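Long-range contact in acyl-homoserine-lactone synthase (Mesorhizobium sp. ORS 3359, PDB 6WNS), which makes N-acyl-homoserine lactone quorum-sensing signals, apparently drawing the acyl group from an acyl-coenzyme A donor: residues A98-F106 with I138-W149. Residues are numbered along the deposited sequence; the frame is centred on the assembly and turned at random.
Sequences AEIFEWTRF and IRQISVVCETFW
Strands 100-108 and 140-146 form the parallel pair at the middle of the mixed sheet, as in the acetyltransferase-like fold of this family, and F101 pairs with I141, E102 with S142. Both backbone polar atoms of F101 are bonded to strand 140-146: its N donates to Q140 O (3.2 Å) and its O accepts from S142 N (2.9 Å). W103 N then reaches S142 O at 2.8 Å, almost in line with the carbonyl. Past this point the strands splay, and a water bridges them, donating to W103 O and accepting from V144 N.

On the face carrying F101 and W103, CD1 of I138 sits over the centre of the F101 phenyl ring, 3.4 Å from its centroid, a CH-pi contact. I138 gets there with CG1 anti to the carbonyl carbon (chi1 -51°), its side chain crossing that of F101 at about a right angle. A serine in place of F101 would probably leave the I138 methyl without its aromatic seat and open a gap beside L73. Next along, I141 CG2 presses on W103 CB (3.4 Å), while V143 CG2 lies 3.8 Å from W103 CE3. Farther on, F106 CE2 meets W149 CH2 at 4.0 Å, the rings steeply inclined at 78°.

On the other face, the carboxylate of E102 is held by the backbone N atoms of L81 and M82. Helix 121-135, within the crossover joining the two strands, packs L126 and L129 on W103, and strands 69-75 and 174-180 flank the pair.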
# COMPACT_ATOMS: atom_id res chain seq x y z
N ALA A 98 15.29 -8.50 -4.17
CA ALA A 98 14.53 -8.34 -5.42
C ALA A 98 13.06 -8.77 -5.19
O ALA A 98 12.17 -8.19 -5.88
CB ALA A 98 15.19 -9.14 -6.54
N GLU A 99 12.87 -9.74 -4.24
CA GLU A 99 11.64 -10.56 -4.05
C GLU A 99 10.67 -9.78 -3.15
O GLU A 99 9.51 -10.24 -2.92
CB GLU A 99 11.94 -11.95 -3.43
CG GLU A 99 13.41 -12.38 -3.48
CD GLU A 99 13.74 -13.60 -4.34
OE1 GLU A 99 13.55 -14.77 -3.88
OE2 GLU A 99 14.25 -13.39 -5.47
N ILE A 100 11.14 -8.63 -2.63
CA ILE A 100 10.52 -7.91 -1.48
C ILE A 100 10.22 -6.47 -1.90
O ILE A 100 11.19 -5.79 -2.23
CB ILE A 100 11.46 -7.97 -0.26
CG1 ILE A 100 11.75 -9.41 0.17
CG2 ILE A 100 10.90 -7.16 0.90
CD1 ILE A 100 12.46 -9.54 1.51
N PHE A 101 8.97 -6.00 -1.71
CA PHE A 101 8.57 -4.61 -2.06
C PHE A 101 8.00 -3.97 -0.81
O PHE A 101 7.51 -4.69 0.07
CB PHE A 101 7.57 -4.55 -3.22
CG PHE A 101 8.20 -4.62 -4.60
CD1 PHE A 101 7.93 -3.64 -5.56
CD2 PHE A 101 9.12 -5.60 -4.91
CE1 PHE A 101 8.49 -3.73 -6.83
CE2 PHE A 101 9.67 -5.71 -6.18
CZ PHE A 101 9.35 -4.77 -7.13
N GLU A 102 8.14 -2.67 -0.70
CA GLU A 102 7.61 -1.95 0.48
C GLU A 102 6.24 -1.42 0.09
O GLU A 102 6.16 -0.78 -0.96
CB GLU A 102 8.55 -0.86 0.95
CG GLU A 102 7.91 -0.08 2.07
CD GLU A 102 8.52 1.25 2.40
OE1 GLU A 102 8.65 2.07 1.48
OE2 GLU A 102 8.90 1.45 3.63
N TRP A 103 5.25 -1.66 0.95
CA TRP A 103 3.88 -1.10 0.95
C TRP A 103 3.86 0.26 1.65
O TRP A 103 4.29 0.34 2.83
CB TRP A 103 2.96 -2.09 1.66
CG TRP A 103 1.50 -1.78 1.69
CD1 TRP A 103 0.77 -0.96 0.88
CD2 TRP A 103 0.56 -2.44 2.56
NE1 TRP A 103 -0.56 -1.06 1.21
CE2 TRP A 103 -0.72 -1.97 2.20
CE3 TRP A 103 0.67 -3.44 3.54
CZ2 TRP A 103 -1.87 -2.39 2.86
CZ3 TRP A 103 -0.46 -3.85 4.20
CH2 TRP A 103 -1.72 -3.34 3.86
N THR A 104 3.36 1.28 0.93
CA THR A 104 3.06 2.60 1.52
C THR A 104 1.69 3.04 1.00
O THR A 104 1.19 2.49 -0.01
CB THR A 104 4.21 3.58 1.21
OG1 THR A 104 4.51 3.53 -0.19
CG2 THR A 104 5.48 3.28 1.99
N ARG A 105 1.15 4.09 1.60
CA ARG A 105 0.00 4.85 1.03
C ARG A 105 -1.20 3.93 0.82
O ARG A 105 -1.78 3.96 -0.23
CB ARG A 105 0.51 5.59 -0.19
CG ARG A 105 1.68 6.49 0.16
CD ARG A 105 1.63 7.35 1.42
NE ARG A 105 2.69 8.37 1.38
CZ ARG A 105 2.52 9.57 0.85
NH1 ARG A 105 1.29 10.03 0.67
NH2 ARG A 105 3.53 10.42 0.79
N PHE A 106 -1.56 3.14 1.83
CA PHE A 106 -2.84 2.42 1.82
C PHE A 106 -3.94 3.41 2.12
O PHE A 106 -3.80 4.15 3.10
CB PHE A 106 -2.88 1.32 2.87
CG PHE A 106 -4.24 0.71 3.04
CD1 PHE A 106 -4.70 -0.25 2.15
CD2 PHE A 106 -5.06 1.11 4.09
CE1 PHE A 106 -5.93 -0.86 2.36
CE2 PHE A 106 -6.30 0.53 4.27
CZ PHE A 106 -6.72 -0.47 3.41
N ILE A 138 6.64 -11.02 -6.38
CA ILE A 138 6.94 -10.41 -5.06
C ILE A 138 6.44 -11.44 -4.06
O ILE A 138 5.30 -11.93 -4.28
CB ILE A 138 6.17 -9.09 -4.92
CG1 ILE A 138 6.45 -8.26 -6.17
CG2 ILE A 138 6.48 -8.43 -3.57
CD1 ILE A 138 6.14 -6.83 -6.14
N ARG A 139 7.36 -11.90 -3.20
CA ARG A 139 7.11 -13.06 -2.28
C ARG A 139 6.78 -12.51 -0.89
O ARG A 139 5.94 -13.14 -0.10
CB ARG A 139 8.33 -13.97 -2.26
CG ARG A 139 8.79 -14.35 -3.66
CD ARG A 139 8.19 -15.66 -4.11
NE ARG A 139 8.61 -16.81 -3.31
CZ ARG A 139 9.76 -17.47 -3.46
NH1 ARG A 139 10.64 -17.08 -4.36
NH2 ARG A 139 10.04 -18.50 -2.68
N GLN A 140 7.37 -11.34 -0.57
CA GLN A 140 7.02 -10.66 0.70
C GLN A 140 6.84 -9.15 0.48
O GLN A 140 7.43 -8.56 -0.52
CB GLN A 140 8.09 -10.92 1.75
CG GLN A 140 8.28 -12.42 2.05
CD GLN A 140 9.56 -12.54 2.98
OE1 GLN A 140 10.59 -12.05 2.72
NE2 GLN A 140 9.41 -13.09 4.19
N ILE A 141 6.16 -8.52 1.45
CA ILE A 141 5.90 -7.04 1.46
C ILE A 141 6.28 -6.49 2.84
O ILE A 141 5.74 -7.13 3.90
CB ILE A 141 4.43 -6.73 1.17
CG1 ILE A 141 4.04 -7.12 -0.26
CG2 ILE A 141 4.14 -5.24 1.42
CD1 ILE A 141 2.59 -7.55 -0.36
N SER A 142 7.24 -5.44 2.82
CA SER A 142 7.63 -4.74 4.06
C SER A 142 6.73 -3.52 4.22
O SER A 142 6.23 -3.02 3.18
CB SER A 142 9.08 -4.38 4.11
OG SER A 142 9.44 -3.49 3.08
N VAL A 143 6.46 -3.10 5.47
CA VAL A 143 5.54 -1.94 5.71
C VAL A 143 5.81 -1.35 7.09
O VAL A 143 6.14 -2.08 8.07
CB VAL A 143 4.08 -2.38 5.53
CG1 VAL A 143 3.69 -3.42 6.60
CG2 VAL A 143 3.08 -1.24 5.52
N VAL A 144 5.61 -0.06 7.17
CA VAL A 144 5.58 0.73 8.42
C VAL A 144 4.11 1.12 8.59
O VAL A 144 3.52 1.71 7.62
CB VAL A 144 6.48 1.99 8.27
CG1 VAL A 144 6.41 2.83 9.56
CG2 VAL A 144 7.92 1.67 7.89
N CYS A 145 3.49 0.68 9.66
CA CYS A 145 2.05 0.87 9.87
C CYS A 145 1.81 1.10 11.37
O CYS A 145 2.75 0.93 12.23
CB CYS A 145 1.26 -0.31 9.34
SG CYS A 145 1.79 -1.82 10.17
N GLU A 146 0.61 1.61 11.65
CA GLU A 146 0.14 1.80 13.03
C GLU A 146 0.15 0.43 13.73
O GLU A 146 -0.13 -0.57 13.07
CB GLU A 146 -1.23 2.45 13.02
CG GLU A 146 -1.04 3.92 12.74
CD GLU A 146 -2.15 4.87 13.18
OE1 GLU A 146 -2.20 5.26 14.37
OE2 GLU A 146 -2.87 5.30 12.27
N THR A 147 0.42 0.44 15.03
CA THR A 147 0.59 -0.80 15.83
C THR A 147 -0.72 -1.57 15.93
O THR A 147 -0.62 -2.69 16.36
CB THR A 147 1.16 -0.51 17.22
OG1 THR A 147 0.34 0.54 17.74
CG2 THR A 147 2.60 -0.06 17.20
N PHE A 148 -1.89 -1.09 15.48
CA PHE A 148 -3.13 -1.93 15.55
C PHE A 148 -3.24 -2.86 14.33
O PHE A 148 -4.12 -3.73 14.32
CB PHE A 148 -4.41 -1.08 15.69
CG PHE A 148 -4.71 -0.13 14.55
CD1 PHE A 148 -5.30 -0.58 13.38
CD2 PHE A 148 -4.40 1.21 14.65
CE1 PHE A 148 -5.57 0.28 12.33
CE2 PHE A 148 -4.70 2.07 13.61
CZ PHE A 148 -5.27 1.60 12.44
N TRP A 149 -2.42 -2.68 13.29
CA TRP A 149 -2.61 -3.39 11.98
C TRP A 149 -2.34 -4.88 12.09
O TRP A 149 -3.05 -5.66 11.44
CB TRP A 149 -1.75 -2.79 10.85
CG TRP A 149 -2.50 -1.69 10.17
CD1 TRP A 149 -2.31 -0.35 10.33
CD2 TRP A 149 -3.66 -1.85 9.34
NE1 TRP A 149 -3.27 0.34 9.65
CE2 TRP A 149 -4.09 -0.55 8.99
CE3 TRP A 149 -4.38 -2.96 8.87
CZ2 TRP A 149 -5.21 -0.32 8.19
CZ3 TRP A 149 -5.48 -2.74 8.06
CH2 TRP A 149 -5.88 -1.43 7.72
O HOH W 1 6.10 1.38 4.69